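Side-chain contacts in methyltransferase-like protein 5 (PDB 1WY7), which probably acts as an S-adenosylmethionine-dependent RNA methyltransferase and binds S-adenosyl-L-homocysteine: residues K6-A11 with A34-L39; W40-Y43 with D47-G50. All coordinates share one frame; numbering follows the deposited sequence.

Interaction 1: K6-A11 with A34-L39; sequences KELAIA and AASELL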
loop_
_atom_site.group_PDB
_atom_site.type_symbol
_atom_site.label_atom_id
_atom_site.label_comp_id
_atom_site.label_asym_id
_atom_site.label_seq_id
_atom_site.Cartn_x
_atom_site.Cartn_y
_atom_site.Cartn_z
ATOM N N LYS A 6 11.843 3.759 13.330
ATOM C CA LYS A 6 11.923 2.350 13.687
ATOM C C LYS A 6 10.840 2.014 14.714
ATOM O O LYS A 6 10.443 0.854 14.841
ATOM C CB LYS A 6 13.308 2.005 14.249
ATOM C CG LYS A 6 13.409 0.564 14.739
ATOM C CD LYS A 6 14.822 0.162 15.146
ATOM C CE LYS A 6 15.725 -0.066 13.932
ATOM N NZ LYS A 6 17.087 -0.561 14.319
ATOM N N GLU A 7 10.365 3.021 15.447
ATOM C CA GLU A 7 9.303 2.806 16.431
ATOM C C GLU A 7 8.028 2.404 15.695
ATOM O O GLU A 7 7.302 1.501 16.116
ATOM C CB GLU A 7 9.025 4.079 17.238
ATOM C CG GLU A 7 9.923 4.266 18.449
ATOM C CD GLU A 7 10.693 5.573 18.404
ATOM O OE1 GLU A 7 11.319 5.854 17.356
ATOM O OE2 GLU A 7 10.680 6.311 19.416
ATOM N N LEU A 8 7.765 3.093 14.586
ATOM C CA LEU A 8 6.587 2.825 13.780
ATOM C C LEU A 8 6.674 1.410 13.202
ATOM O O LEU A 8 5.701 0.649 13.240
ATOM C CB LEU A 8 6.474 3.869 12.659
ATOM C CG LEU A 8 5.313 3.759 11.657
ATOM C CD1 LEU A 8 3.982 3.708 12.384
ATOM C CD2 LEU A 8 5.350 4.958 10.731
ATOM N N ALA A 9 7.849 1.058 12.689
ATOM C CA ALA A 9 8.059 -0.265 12.111
ATOM C C ALA A 9 7.773 -1.338 13.151
ATOM O O ALA A 9 7.125 -2.343 12.858
ATOM C CB ALA A 9 9.488 -0.393 11.594
ATOM N N ILE A 10 8.260 -1.112 14.368
ATOM C CA ILE A 10 8.067 -2.048 15.475
ATOM C C ILE A 10 6.585 -2.211 15.789
ATOM O O ILE A 10 6.071 -3.324 15.934
ATOM C CB ILE A 10 8.794 -1.533 16.752
ATOM C CG1 ILE A 10 10.310 -1.648 16.565
ATOM C CG2 ILE A 10 8.337 -2.307 17.984
ATOM C CD1 ILE A 10 11.120 -1.061 17.727
ATOM N N ALA A 11 5.900 -1.086 15.909
ATOM C CA ALA A 11 4.480 -1.113 16.208
ATOM C C ALA A 11 3.685 -1.789 15.083
ATOM O O ALA A 11 2.722 -2.524 15.348
ATOM C CB ALA A 11 3.968 0.302 16.441
ATOM N N ALA A 34 9.543 -1.513 5.321
ATOM C CA ALA A 34 9.101 -0.893 4.077
ATOM C C ALA A 34 7.879 -0.020 4.347
ATOM O O ALA A 34 7.794 1.111 3.856
ATOM C CB ALA A 34 8.767 -1.968 3.032
ATOM N N ALA A 35 6.940 -0.548 5.131
ATOM C CA ALA A 35 5.727 0.188 5.476
ATOM C C ALA A 35 6.078 1.511 6.153
ATOM O O ALA A 35 5.500 2.558 5.834
ATOM C CB ALA A 35 4.866 -0.647 6.395
ATOM N N SER A 36 7.015 1.446 7.103
ATOM C CA SER A 36 7.498 2.623 7.836
ATOM C C SER A 36 8.085 3.647 6.884
ATOM O O SER A 36 7.813 4.830 7.010
ATOM C CB SER A 36 8.608 2.254 8.832
ATOM O OG SER A 36 8.094 1.457 9.870
ATOM N N GLU A 37 8.918 3.194 5.952
ATOM C CA GLU A 37 9.541 4.084 4.976
ATOM C C GLU A 37 8.500 4.826 4.150
ATOM O O GLU A 37 8.538 6.051 4.022
ATOM C CB GLU A 37 10.427 3.296 4.011
ATOM C CG GLU A 37 11.752 2.823 4.587
ATOM C CD GLU A 37 12.790 3.942 4.742
ATOM O OE1 GLU A 37 13.949 3.613 5.064
ATOM O OE2 GLU A 37 12.468 5.139 4.547
ATOM N N LEU A 38 7.569 4.073 3.580
ATOM C CA LEU A 38 6.551 4.678 2.738
ATOM C C LEU A 38 5.731 5.697 3.517
ATOM O O LEU A 38 5.533 6.815 3.046
ATOM C CB LEU A 38 5.640 3.587 2.139
ATOM C CG LEU A 38 4.456 4.032 1.260
ATOM C CD1 LEU A 38 3.953 2.858 0.414
ATOM C CD2 LEU A 38 3.332 4.588 2.144
ATOM N N LEU A 39 5.265 5.303 4.704
ATOM C CA LEU A 39 4.436 6.166 5.546
ATOM C C LEU A 39 5.154 7.397 6.085
ATOM O O LEU A 39 4.588 8.489 6.109
ATOM C CB LEU A 39 3.859 5.355 6.711
ATOM C CG LEU A 39 2.764 4.347 6.353
ATOM C CD1 LEU A 39 2.567 3.373 7.493
ATOM C CD2 LEU A 39 1.471 5.089 6.056
#
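S36 and L8 bury the most surface here, with A9 next. They join the N-terminal helix 6-13 to helix 32-44, which leads towards the first strand of the methyltransferase sheet, 52-56. The axes of the two short segments approach to 8.5 Å at 130° between their N-to-C directions. The backbones are closest where A9 faces S36, with CA atoms 5.2 Å apart.

S36 is the central residue. Its CB points at the N-terminal helix and lies 3.9 Å from A9 CB. Its OG comes up against the backbone between L8 and A9. This oxygen is modelled too close to A9 for its exact position to be trusted, and no hydrogen bond forms with A9 N. The hydroxyl does have a partner. With OG beside its own backbone N and anti to its carbonyl carbon (chi1 -67°), it is turned back along the helix and hydrogen-bonds to G32 O, one turn earlier.

L8 flanks the serine. CB and CG each pass about 4.0 Å from S36 OG. CG is anti to the backbone N (chi1 179°), which carries the branched end across to helix 32-44. There CD2 meets L39 CB at 4.3 Å, a loose apolar touch. L70 packs on both leucines, and L12 on L39 and A35, so apolar packing continues beside the serine. L39 also comes within about 6 Å, side chain to side chain, of the S-adenosyl-L-homocysteine-binding residue V62.

The chemistry implies packing without polar pairing between the segments. The small side chains of A9 and S36 probably let the helix axes come this near, and the buried hydroxyl is satisfied within its own helix.

Interaction 2: W40-Y43 with D47-G50; sequences WLAY and DIEG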
loop_
_atom_site.group_PDB
_atom_site.type_symbol
_atom_site.label_atom_id
_atom_site.label_comp_id
_atom_site.label_asym_id
_atom_site.label_seq_id
_atom_site.Cartn_x
_atom_site.Cartn_y
_atom_site.Cartn_z
ATOM N N TRP A 40 6.395 7.225 6.525
ATOM C CA TRP A 40 7.139 8.355 7.054
ATOM C C TRP A 40 7.375 9.366 5.949
ATOM O O TRP A 40 7.241 10.562 6.160
ATOM C CB TRP A 40 8.475 7.911 7.635
ATOM C CG TRP A 40 8.978 8.924 8.582
ATOM C CD1 TRP A 40 9.963 9.846 8.362
ATOM C CD2 TRP A 40 8.447 9.201 9.883
ATOM N NE1 TRP A 40 10.073 10.686 9.447
ATOM C CE2 TRP A 40 9.155 10.312 10.395
ATOM C CE3 TRP A 40 7.438 8.618 10.664
ATOM C CZ2 TRP A 40 8.885 10.855 11.653
ATOM C CZ3 TRP A 40 7.167 9.153 11.915
ATOM C CH2 TRP A 40 7.890 10.264 12.398
ATOM N N LEU A 41 7.717 8.873 4.759
ATOM C CA LEU A 41 7.942 9.748 3.615
ATOM C C LEU A 41 6.677 10.556 3.340
ATOM O O LEU A 41 6.723 11.786 3.218
ATOM C CB LEU A 41 8.297 8.926 2.375
ATOM C CG LEU A 41 8.299 9.713 1.058
ATOM C CD1 LEU A 41 9.353 10.807 1.125
ATOM C CD2 LEU A 41 8.580 8.773 -0.107
ATOM N N ALA A 42 5.545 9.863 3.245
ATOM C CA ALA A 42 4.274 10.531 2.984
ATOM C C ALA A 42 3.955 11.508 4.098
ATOM O O ALA A 42 3.509 12.623 3.847
ATOM C CB ALA A 42 3.149 9.502 2.861
ATOM N N TYR A 43 4.167 11.084 5.338
ATOM C CA TYR A 43 3.877 11.952 6.474
ATOM C C TYR A 43 4.753 13.202 6.441
ATOM O O TYR A 43 4.257 14.317 6.590
ATOM C CB TYR A 43 4.070 11.189 7.785
ATOM C CG TYR A 43 3.960 12.051 9.021
ATOM C CD1 TYR A 43 5.098 12.610 9.604
ATOM C CD2 TYR A 43 2.721 12.322 9.596
ATOM C CE1 TYR A 43 5.003 13.421 10.732
ATOM C CE2 TYR A 43 2.610 13.134 10.721
ATOM C CZ TYR A 43 3.755 13.679 11.285
ATOM O OH TYR A 43 3.659 14.489 12.393
ATOM N N ASP A 47 1.482 14.512 3.343
ATOM C CA ASP A 47 0.498 13.714 2.611
ATOM C C ASP A 47 -0.264 12.680 3.454
ATOM O O ASP A 47 -0.801 11.701 2.908
ATOM C CB ASP A 47 1.185 13.006 1.437
ATOM C CG ASP A 47 1.500 13.955 0.279
ATOM O OD1 ASP A 47 2.265 13.563 -0.620
ATOM O OD2 ASP A 47 0.975 15.088 0.264
ATOM N N ILE A 48 -0.316 12.880 4.773
ATOM C CA ILE A 48 -1.026 11.931 5.635
ATOM C C ILE A 48 -1.953 12.610 6.624
ATOM O O ILE A 48 -3.151 12.347 6.656
ATOM C CB ILE A 48 -0.046 11.044 6.459
ATOM C CG1 ILE A 48 0.693 10.066 5.550
ATOM C CG2 ILE A 48 -0.817 10.268 7.531
ATOM C CD1 ILE A 48 -0.221 9.073 4.860
ATOM N N GLU A 49 -1.383 13.497 7.426
ATOM C CA GLU A 49 -2.129 14.188 8.463
ATOM C C GLU A 49 -3.334 14.963 7.951
ATOM O O GLU A 49 -3.194 15.863 7.123
ATOM C CB GLU A 49 -1.183 15.113 9.216
ATOM C CG GLU A 49 -1.712 15.609 10.536
ATOM C CD GLU A 49 -0.628 16.284 11.346
ATOM O OE1 GLU A 49 -0.899 16.642 12.516
ATOM O OE2 GLU A 49 0.495 16.450 10.808
ATOM N N GLY A 50 -4.514 14.594 8.446
ATOM C CA GLY A 50 -5.739 15.260 8.054
ATOM C C GLY A 50 -6.225 14.934 6.655
ATOM O O GLY A 50 -7.161 15.561 6.163
HETATM O O HOH W 1 1.312 14.544 6.996
#
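A42 and Y43, near the C-terminal end of helix 32-44, meet D47, I48 and E49 of the loop that leads into strand 52-56 of the Rossmann-like methyltransferase fold.

The direct hydrogen bond is between backbones. D47 N donates to A42 O over 2.8 Å, with an N-H...O angle of 152°, and so folds the chain back against the helix end. The D47 carboxylate turns to the sheet, where OD1 has a hydrogen bond with Y145 OH and a salt bridge with R199 NH1.

The apolar part centres on I48. Its CG1 sits 3.7 Å from A42 CB and 3.6 Å from Y43 N. CG1 lies beside the I48 backbone N (chi1 -70°), which sets it against the last helical turn. I48 CB lies at the edge of the Y43 ring, near the ring plane. L70 packs on both I48 and Y43.

Farther out, the extended E49 side chain reaches Y43 obliquely. Its OE2 is 3.9 Å from Y43 CE2, and the carboxylate and ring planes are 19° apart.

One water bridges the backbones: it donates to Y43 O at 3.0 Å and accepts from E49 N at 2.9 Å.

Overall arrangement
From the N terminus, helix 6-13 comes first. Interaction 1 sets it against helix 32-44 and closes a loop of 22 residues, most of it without regular structure. The chain then continues along the same helix into interaction 2, which closes a short turn of three residues before strand 52-56. The two contacts follow in series and neither nest nor cross. Their centres are about 12 Å apart. They touch through L8 CD2 and W40 CE3, and through L39 O and I48 CG1. L70 contributes to both. Helix 32-44 is thus the shared element: its first part meets the N-terminal helix, and its C-terminal end meets the loop that enters strand 52-56.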